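Local coordinates for hypothetical protein PA0094 (Pseudomonas aeruginosa, PDB 1TU1) that acts as a homodimeric adaptor essential for delivering the toxin Tse6 to target cells, by loading it onto the spike protein VgrG1a, at residues A[45-50]-A[57-62]; A[75-80]-A[86-91]; A[101-106]-A[127-132]. One frame throughout, in Å; residues are numbered along the deposited sequence.

Interaction 1 (A[45-50]-A[57-62]); sequences DASQGD and VARQLE
Arg59 reaches from helix 53-67 to Ser47 in the loop that precedes the helix. Its NH2 gives a hydrogen bond to Ser47 OG at 2.7 Å, with an N-H...O angle of 164°. The hydroxyl lies at the edge of the guanidinium, close to its plane. The long side chain leaves the helix with CG anti to the backbone N (chi1 177°) and then bends at chi3, which turns the guanidinium to the loop. Gln60 NE2 lies over one face of that guanidinium, near its rim.

A water carries the second link. It gives a hydrogen bond to Asp45 OD2 at 2.6 Å and accepts from Arg59 NH1 and Gln60 NE2. Asp45 OD2 and Gln60 NE2 themselves stay 3.7 Å apart, with carboxylate and amide planes nearly perpendicular.

The loop end of the contact is an Asx turn: Asp45 OD1 accepts from Ser47 N at 3.1 Å. The same oxygen takes the Ser47 hydroxyl at 2.6 Å, and both donors come from one face of the carboxylate. Ser47 OG thus donates to Asp45 and accepts from Arg59, which fixes its rotation. By accepting the hydroxyl proton, the carboxylate probably makes Ser47 OG a better acceptor for Arg59.

Further out, Tyr56 OH is hydrogen-bonded to Asp45 OD2. A second water joins Arg59 NH2 to Gln48 O, the latter bond being weak. Gln48 NE2 turns elsewhere, to Ala51 O and Glu108.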
# COMPACT_ATOMS: atom_id res chain seq x y z
N ASP A 45 5.06 5.60 -9.03
CA ASP A 45 5.59 5.18 -10.33
C ASP A 45 7.02 5.75 -10.44
O ASP A 45 7.20 6.95 -10.60
CB ASP A 45 4.67 5.70 -11.43
CG ASP A 45 5.06 5.23 -12.85
OD1 ASP A 45 6.14 4.63 -13.05
OD2 ASP A 45 4.31 5.43 -13.83
N ALA A 46 8.01 4.87 -10.33
CA ALA A 46 9.42 5.25 -10.38
C ALA A 46 10.03 5.23 -11.80
O ALA A 46 11.25 5.30 -11.96
CB ALA A 46 10.23 4.39 -9.45
N SER A 47 9.18 5.16 -12.81
CA SER A 47 9.62 5.03 -14.21
C SER A 47 9.95 6.37 -14.90
O SER A 47 10.37 6.37 -16.06
CB SER A 47 8.56 4.28 -15.03
OG SER A 47 7.40 5.07 -15.26
N GLN A 48 9.72 7.50 -14.24
CA GLN A 48 9.98 8.79 -14.87
C GLN A 48 11.46 8.90 -15.19
O GLN A 48 11.84 9.28 -16.29
CB GLN A 48 9.56 9.97 -13.99
CG GLN A 48 10.10 11.32 -14.53
CD GLN A 48 9.62 12.53 -13.77
OE1 GLN A 48 9.00 12.42 -12.69
NE2 GLN A 48 9.89 13.71 -14.32
N GLY A 49 12.29 8.57 -14.20
CA GLY A 49 13.74 8.71 -14.31
C GLY A 49 14.12 10.17 -14.57
O GLY A 49 13.61 11.07 -13.93
N ASP A 50 15.01 10.40 -15.52
CA ASP A 50 15.44 11.77 -15.79
C ASP A 50 14.68 12.42 -16.95
O ASP A 50 15.03 13.51 -17.41
CB ASP A 50 16.97 11.80 -15.97
CG ASP A 50 17.72 11.70 -14.65
OD1 ASP A 50 17.16 12.09 -13.58
OD2 ASP A 50 18.88 11.26 -14.57
N VAL A 57 4.03 12.22 -18.40
CA VAL A 57 2.58 12.30 -18.42
C VAL A 57 2.03 11.95 -19.82
O VAL A 57 1.02 11.24 -19.94
CB VAL A 57 2.06 13.67 -17.94
CG1 VAL A 57 0.55 13.76 -18.08
CG2 VAL A 57 2.44 13.91 -16.47
N ALA A 58 2.74 12.40 -20.87
CA ALA A 58 2.32 12.10 -22.23
C ALA A 58 2.33 10.60 -22.45
O ALA A 58 1.43 10.07 -23.10
CB ALA A 58 3.21 12.81 -23.27
N ARG A 59 3.34 9.92 -21.89
CA ARG A 59 3.47 8.47 -22.02
C ARG A 59 2.31 7.75 -21.31
O ARG A 59 1.79 6.78 -21.84
CB ARG A 59 4.83 7.97 -21.50
CG ARG A 59 5.01 6.44 -21.55
CD ARG A 59 6.39 5.92 -21.22
NE ARG A 59 6.89 6.39 -19.92
CZ ARG A 59 6.72 5.78 -18.74
NH1 ARG A 59 6.08 4.62 -18.62
NH2 ARG A 59 7.23 6.34 -17.66
N GLN A 60 1.91 8.24 -20.14
CA GLN A 60 0.78 7.66 -19.42
C GLN A 60 -0.48 7.74 -20.27
O GLN A 60 -1.23 6.78 -20.36
CB GLN A 60 0.55 8.39 -18.09
CG GLN A 60 1.75 8.30 -17.16
CD GLN A 60 2.25 6.89 -17.01
OE1 GLN A 60 1.47 5.98 -16.69
NE2 GLN A 60 3.54 6.68 -17.25
N LEU A 61 -0.70 8.89 -20.90
CA LEU A 61 -1.88 9.10 -21.73
C LEU A 61 -1.88 8.17 -22.93
O LEU A 61 -2.93 7.61 -23.27
CB LEU A 61 -1.98 10.54 -22.19
CG LEU A 61 -2.95 11.41 -21.42
CD1 LEU A 61 -2.61 12.89 -21.64
CD2 LEU A 61 -4.39 11.07 -21.85
N GLU A 62 -0.72 8.01 -23.55
CA GLU A 62 -0.51 7.10 -24.67
C GLU A 62 -0.72 5.65 -24.24
O GLU A 62 -1.31 4.86 -24.98
CB GLU A 62 0.91 7.24 -25.23
CG GLU A 62 1.17 6.53 -26.55
CD GLU A 62 2.56 6.84 -27.13
OE1 GLU A 62 3.59 6.54 -26.47
OE2 GLU A 62 2.61 7.39 -28.25
O HOH W 1 4.46 3.96 -16.00
O HOH W 2 9.16 8.71 -18.37

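Interaction 2 (A[75-80]-A[86-91]); sequences KRWDIN and AVLLDY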
# COMPACT_ATOMS: atom_id res chain seq x y z
N LYS A 75 -11.11 15.50 -19.70
CA LYS A 75 -10.39 16.75 -19.45
C LYS A 75 -9.02 16.56 -18.79
O LYS A 75 -8.87 15.74 -17.87
CB LYS A 75 -11.24 17.69 -18.58
CG LYS A 75 -10.71 19.12 -18.59
CD LYS A 75 -11.64 20.10 -17.91
CE LYS A 75 -10.96 21.45 -17.74
NZ LYS A 75 -11.70 22.34 -16.80
N ARG A 76 -8.05 17.35 -19.25
CA ARG A 76 -6.72 17.41 -18.67
C ARG A 76 -6.49 18.78 -18.05
O ARG A 76 -6.85 19.81 -18.62
CB ARG A 76 -5.67 17.11 -19.73
CG ARG A 76 -4.28 17.49 -19.29
CD ARG A 76 -3.21 17.13 -20.26
NE ARG A 76 -1.95 17.66 -19.78
CZ ARG A 76 -0.76 17.19 -20.12
NH1 ARG A 76 -0.64 16.21 -21.01
NH2 ARG A 76 0.32 17.74 -19.60
N TRP A 77 -5.89 18.78 -16.86
CA TRP A 77 -5.61 20.00 -16.13
C TRP A 77 -4.15 19.97 -15.67
O TRP A 77 -3.75 19.04 -14.95
CB TRP A 77 -6.48 20.17 -14.89
CG TRP A 77 -7.92 19.73 -14.95
CD1 TRP A 77 -8.42 18.52 -15.35
CD2 TRP A 77 -9.04 20.50 -14.51
NE1 TRP A 77 -9.78 18.51 -15.21
CE2 TRP A 77 -10.20 19.71 -14.69
CE3 TRP A 77 -9.19 21.80 -13.98
CZ2 TRP A 77 -11.49 20.16 -14.38
CZ3 TRP A 77 -10.48 22.25 -13.66
CH2 TRP A 77 -11.61 21.42 -13.87
N ASP A 78 -3.39 20.98 -16.05
CA ASP A 78 -2.02 21.17 -15.57
C ASP A 78 -2.09 22.09 -14.37
O ASP A 78 -2.52 23.23 -14.48
CB ASP A 78 -1.14 21.81 -16.64
CG ASP A 78 -0.88 20.89 -17.79
OD1 ASP A 78 -1.02 19.66 -17.62
OD2 ASP A 78 -0.52 21.29 -18.91
N ILE A 79 -1.66 21.57 -13.22
CA ILE A 79 -1.79 22.29 -11.98
C ILE A 79 -0.52 22.23 -11.15
O ILE A 79 0.38 21.45 -11.40
CB ILE A 79 -3.01 21.76 -11.17
CG1 ILE A 79 -2.82 20.31 -10.74
CG2 ILE A 79 -4.30 21.84 -12.00
CD1 ILE A 79 -3.96 19.78 -9.90
N ASN A 80 -0.49 23.09 -10.14
CA ASN A 80 0.59 23.14 -9.20
C ASN A 80 0.08 22.76 -7.82
O ASN A 80 -0.88 23.36 -7.34
CB ASN A 80 1.14 24.57 -9.16
CG ASN A 80 2.27 24.71 -8.19
OD1 ASN A 80 2.05 24.73 -6.98
ND2 ASN A 80 3.50 24.82 -8.71
N ALA A 86 1.91 18.93 -11.39
CA ALA A 86 0.92 17.89 -11.36
C ALA A 86 0.01 17.97 -12.59
O ALA A 86 -0.17 19.04 -13.16
CB ALA A 86 0.10 18.03 -10.08
N VAL A 87 -0.53 16.84 -12.99
CA VAL A 87 -1.54 16.79 -14.03
C VAL A 87 -2.74 15.97 -13.52
O VAL A 87 -2.56 14.84 -13.04
CB VAL A 87 -1.00 16.15 -15.30
CG1 VAL A 87 -2.11 15.99 -16.38
CG2 VAL A 87 0.17 16.98 -15.86
N LEU A 88 -3.94 16.54 -13.61
CA LEU A 88 -5.20 15.82 -13.43
C LEU A 88 -5.78 15.39 -14.78
O LEU A 88 -5.96 16.23 -15.70
CB LEU A 88 -6.22 16.66 -12.65
CG LEU A 88 -7.68 16.18 -12.61
CD1 LEU A 88 -7.80 14.82 -11.97
CD2 LEU A 88 -8.52 17.16 -11.83
N LEU A 89 -6.06 14.10 -14.90
CA LEU A 89 -6.73 13.54 -16.06
C LEU A 89 -8.05 12.93 -15.64
O LEU A 89 -8.06 11.95 -14.87
CB LEU A 89 -5.91 12.43 -16.68
CG LEU A 89 -4.53 12.78 -17.23
CD1 LEU A 89 -3.91 11.50 -17.70
CD2 LEU A 89 -4.64 13.81 -18.38
N ASP A 90 -9.15 13.51 -16.13
CA ASP A 90 -10.48 12.93 -15.99
C ASP A 90 -10.76 12.12 -17.22
O ASP A 90 -10.76 12.65 -18.33
CB ASP A 90 -11.53 14.02 -15.85
CG ASP A 90 -11.35 14.80 -14.59
OD1 ASP A 90 -10.80 14.24 -13.61
OD2 ASP A 90 -11.70 15.99 -14.47
N TYR A 91 -10.94 10.82 -17.03
CA TYR A 91 -11.21 9.94 -18.15
C TYR A 91 -12.09 8.76 -17.79
O TYR A 91 -12.27 8.44 -16.61
CB TYR A 91 -9.93 9.47 -18.79
CG TYR A 91 -8.98 8.58 -17.98
CD1 TYR A 91 -9.03 7.19 -18.10
CD2 TYR A 91 -7.97 9.14 -17.19
CE1 TYR A 91 -8.15 6.38 -17.41
CE2 TYR A 91 -7.08 8.34 -16.50
CZ TYR A 91 -7.16 6.97 -16.60
OH TYR A 91 -6.27 6.17 -15.92
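Trp77 lies beside Leu88, and the two side chains point the same way from neighbouring antiparallel strands. Leu88 CD2 sits over one indole face, a CH-pi contact 3.9 Å from the centroid of the five-membered ring. Lys75 NZ lies over the opposite face, near the rim. A chi1 of -38° turns the NE1 edge of the indole toward Asp90, where Trp77 NE1 hydrogen-bonds to Asp90 OD2 at 3.3 Å. That bond is bent (142°) and meets the carboxylate from above its plane. The main partner of Asp90 is Arg103, through a salt bridge.

The backbones form a regular ladder. Lys75, Trp77 and Ile79 are hydrogen-bonded pairs with Asp90, Leu88 and Ala86. Trp77 N to Leu88 O and Leu88 N to Trp77 O are both 2.8 Å. Ile79 CG1 packs on Ala86 CB at 3.8 Å.

Strand 86-91 supplies the buried side, while strand 75-80 carries the more exposed one. On the other face of the sheet, Arg76 extends alongside Leu89 and over Val87. Arg76 NE and NH2 both grip Asp78 OD1 at 3.1 Å, side-on and in the guanidinium plane. This salt bridge lies toward solvent, with Asp78 exposed.

The two strands form a beta hairpin, with 72-81 the outermost strand of the sheet within the chain. Helix 53-67 packs on the Arg76, Val87 and Leu89 face, and strand 98-107 borders 84-95 on its other side.

Interaction 3 (A[101-106]-A[127-132]); sequences MLRQVF and HHEPAW
Arg103 lays its side chain across one face of the Trp132 indole. Its CB sits over the ring near CZ2, and CD makes a CH-pi contact 4.1 Å from the centroid of the six-membered ring. A bend at chi3 turns the guanidinium over the rim, where NH1 comes within 3.2 Å of Trp132 CZ3. The two planes are 34° apart, so the overlap is tilted.

Arg103 NH1 also forms a salt bridge with Glu129 OE2 at 3.0 Å. The carboxylate is turned steeply to the guanidinium, with planes 75° apart. Glu129 lies one helical turn before Trp132, and its extended chain brings the acid to the arginine.

The contact packs helix 125-137 on one face of the antiparallel sheet, through strand 98-107. The segment axes are 11.4 Å apart and run nearly parallel, at 15°. Leu118 of strand 113-120 also touches Trp132. Ala131 packs on Trp19 of the second subunit, so this helix also reaches the dimer partner.

Val105 CG2 meets the edge of the indole at CZ2, 4.3 Å away. A water lies in the plane of that ring. It accepts from Trp132 NE1 at 2.9 Å and donates to Arg103 O at 2.7 Å, tying the indole to the strand backbone. Asp90 of the neighbouring strand takes the guanidinium's other side, OD1 facing NE and OD2 close to NH2, placing it between two acids.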
# COMPACT_ATOMS: atom_id res chain seq x y z
N MET A 101 -15.51 5.85 -14.43
CA MET A 101 -15.02 7.22 -14.43
C MET A 101 -13.84 7.35 -13.47
O MET A 101 -13.95 7.00 -12.28
CB MET A 101 -16.14 8.15 -14.00
CG MET A 101 -15.91 9.63 -14.27
SD MET A 101 -15.47 10.03 -16.00
CE MET A 101 -14.52 11.55 -15.67
N LEU A 102 -12.72 7.86 -13.98
CA LEU A 102 -11.51 8.08 -13.21
C LEU A 102 -11.14 9.56 -13.13
O LEU A 102 -11.24 10.30 -14.12
CB LEU A 102 -10.36 7.31 -13.84
CG LEU A 102 -10.18 5.89 -13.29
CD1 LEU A 102 -11.37 4.98 -13.65
CD2 LEU A 102 -8.91 5.31 -13.81
N ARG A 103 -10.72 10.00 -11.95
CA ARG A 103 -10.04 11.27 -11.78
C ARG A 103 -8.67 10.95 -11.17
O ARG A 103 -8.58 10.58 -9.98
CB ARG A 103 -10.85 12.19 -10.89
CG ARG A 103 -12.32 12.34 -11.36
CD ARG A 103 -12.99 13.61 -10.90
NE ARG A 103 -12.53 14.78 -11.62
CZ ARG A 103 -12.96 16.02 -11.39
NH1 ARG A 103 -13.82 16.27 -10.42
NH2 ARG A 103 -12.48 17.04 -12.09
N GLN A 104 -7.64 11.05 -12.01
CA GLN A 104 -6.29 10.56 -11.73
C GLN A 104 -5.28 11.72 -11.73
O GLN A 104 -5.13 12.42 -12.74
CB GLN A 104 -5.92 9.52 -12.78
CG GLN A 104 -4.70 8.69 -12.45
CD GLN A 104 -4.60 7.45 -13.29
OE1 GLN A 104 -4.54 7.51 -14.52
NE2 GLN A 104 -4.62 6.29 -12.63
N VAL A 105 -4.63 11.96 -10.60
CA VAL A 105 -3.67 13.05 -10.47
C VAL A 105 -2.24 12.47 -10.41
O VAL A 105 -1.94 11.57 -9.62
CB VAL A 105 -3.94 13.88 -9.24
CG1 VAL A 105 -2.91 15.04 -9.11
CG2 VAL A 105 -5.39 14.44 -9.25
N PHE A 106 -1.37 12.99 -11.27
CA PHE A 106 0.03 12.61 -11.25
C PHE A 106 0.77 13.76 -10.65
O PHE A 106 0.64 14.90 -11.12
CB PHE A 106 0.51 12.35 -12.67
CG PHE A 106 -0.20 11.25 -13.36
CD1 PHE A 106 0.36 9.99 -13.42
CD2 PHE A 106 -1.44 11.46 -13.97
CE1 PHE A 106 -0.28 8.95 -14.09
CE2 PHE A 106 -2.10 10.41 -14.64
CZ PHE A 106 -1.52 9.16 -14.69
N HIS A 127 -21.62 12.54 -6.96
CA HIS A 127 -21.84 12.31 -5.54
C HIS A 127 -20.52 12.28 -4.76
O HIS A 127 -20.42 12.81 -3.65
CB HIS A 127 -22.59 11.00 -5.32
CG HIS A 127 -22.72 10.65 -3.88
ND1 HIS A 127 -21.73 9.99 -3.19
CD2 HIS A 127 -23.69 10.93 -2.98
CE1 HIS A 127 -22.10 9.87 -1.92
NE2 HIS A 127 -23.28 10.43 -1.77
N HIS A 128 -19.50 11.66 -5.33
CA HIS A 128 -18.23 11.47 -4.63
C HIS A 128 -17.26 12.67 -4.75
O HIS A 128 -16.35 12.84 -3.93
CB HIS A 128 -17.56 10.19 -5.12
CG HIS A 128 -18.24 8.95 -4.63
ND1 HIS A 128 -18.39 8.67 -3.29
CD2 HIS A 128 -18.84 7.94 -5.30
CE1 HIS A 128 -19.04 7.53 -3.16
NE2 HIS A 128 -19.31 7.06 -4.36
N GLU A 129 -17.49 13.51 -5.75
CA GLU A 129 -16.58 14.59 -6.11
C GLU A 129 -16.24 15.53 -4.97
O GLU A 129 -15.08 15.84 -4.77
CB GLU A 129 -17.13 15.35 -7.31
CG GLU A 129 -16.14 16.26 -8.01
CD GLU A 129 -16.63 16.70 -9.38
OE1 GLU A 129 -17.39 15.94 -10.03
OE2 GLU A 129 -16.26 17.83 -9.81
N PRO A 130 -17.22 16.00 -4.21
CA PRO A 130 -16.93 16.92 -3.10
C PRO A 130 -15.90 16.39 -2.09
O PRO A 130 -14.98 17.13 -1.71
CB PRO A 130 -18.30 17.10 -2.44
CG PRO A 130 -19.26 16.87 -3.54
CD PRO A 130 -18.67 15.77 -4.34
N ALA A 131 -16.06 15.15 -1.65
CA ALA A 131 -15.16 14.56 -0.66
C ALA A 131 -13.77 14.33 -1.29
O ALA A 131 -12.78 14.60 -0.66
CB ALA A 131 -15.72 13.26 -0.13
N TRP A 132 -13.74 13.81 -2.51
CA TRP A 132 -12.49 13.65 -3.24
C TRP A 132 -11.71 14.98 -3.34
O TRP A 132 -10.54 15.07 -2.96
CB TRP A 132 -12.77 13.11 -4.62
CG TRP A 132 -11.59 13.12 -5.50
CD1 TRP A 132 -10.51 12.29 -5.42
CD2 TRP A 132 -11.33 14.02 -6.58
NE1 TRP A 132 -9.61 12.60 -6.41
CE2 TRP A 132 -10.09 13.66 -7.14
CE3 TRP A 132 -12.04 15.10 -7.14
CZ2 TRP A 132 -9.52 14.35 -8.22
CZ3 TRP A 132 -11.48 15.78 -8.23
CH2 TRP A 132 -10.23 15.41 -8.75
O HOH W 3 -7.30 11.68 -7.84

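How the interactions relate
The three contacts follow one another along the chain, each closing before the next opens. All lie in the DcrB family region. Centres of interactions 1 and 2 are about 14 Å apart, those of 2 and 3 about 11 Å, and those of 1 and 3 about 21 Å. Interactions 2 and 3 share the antiparallel sheet, as strands 84-95 and 98-107 are neighbours in it. Helix 53-67 meets interaction 2 through Val57 and Leu61, and interaction 3 through Gln60 against Phe106. Interactions 1 and 3 lie on opposite sides of the chain's centre. The sheet is thus sandwiched between helices 53-67 and 125-137, the latter reaching the second subunit.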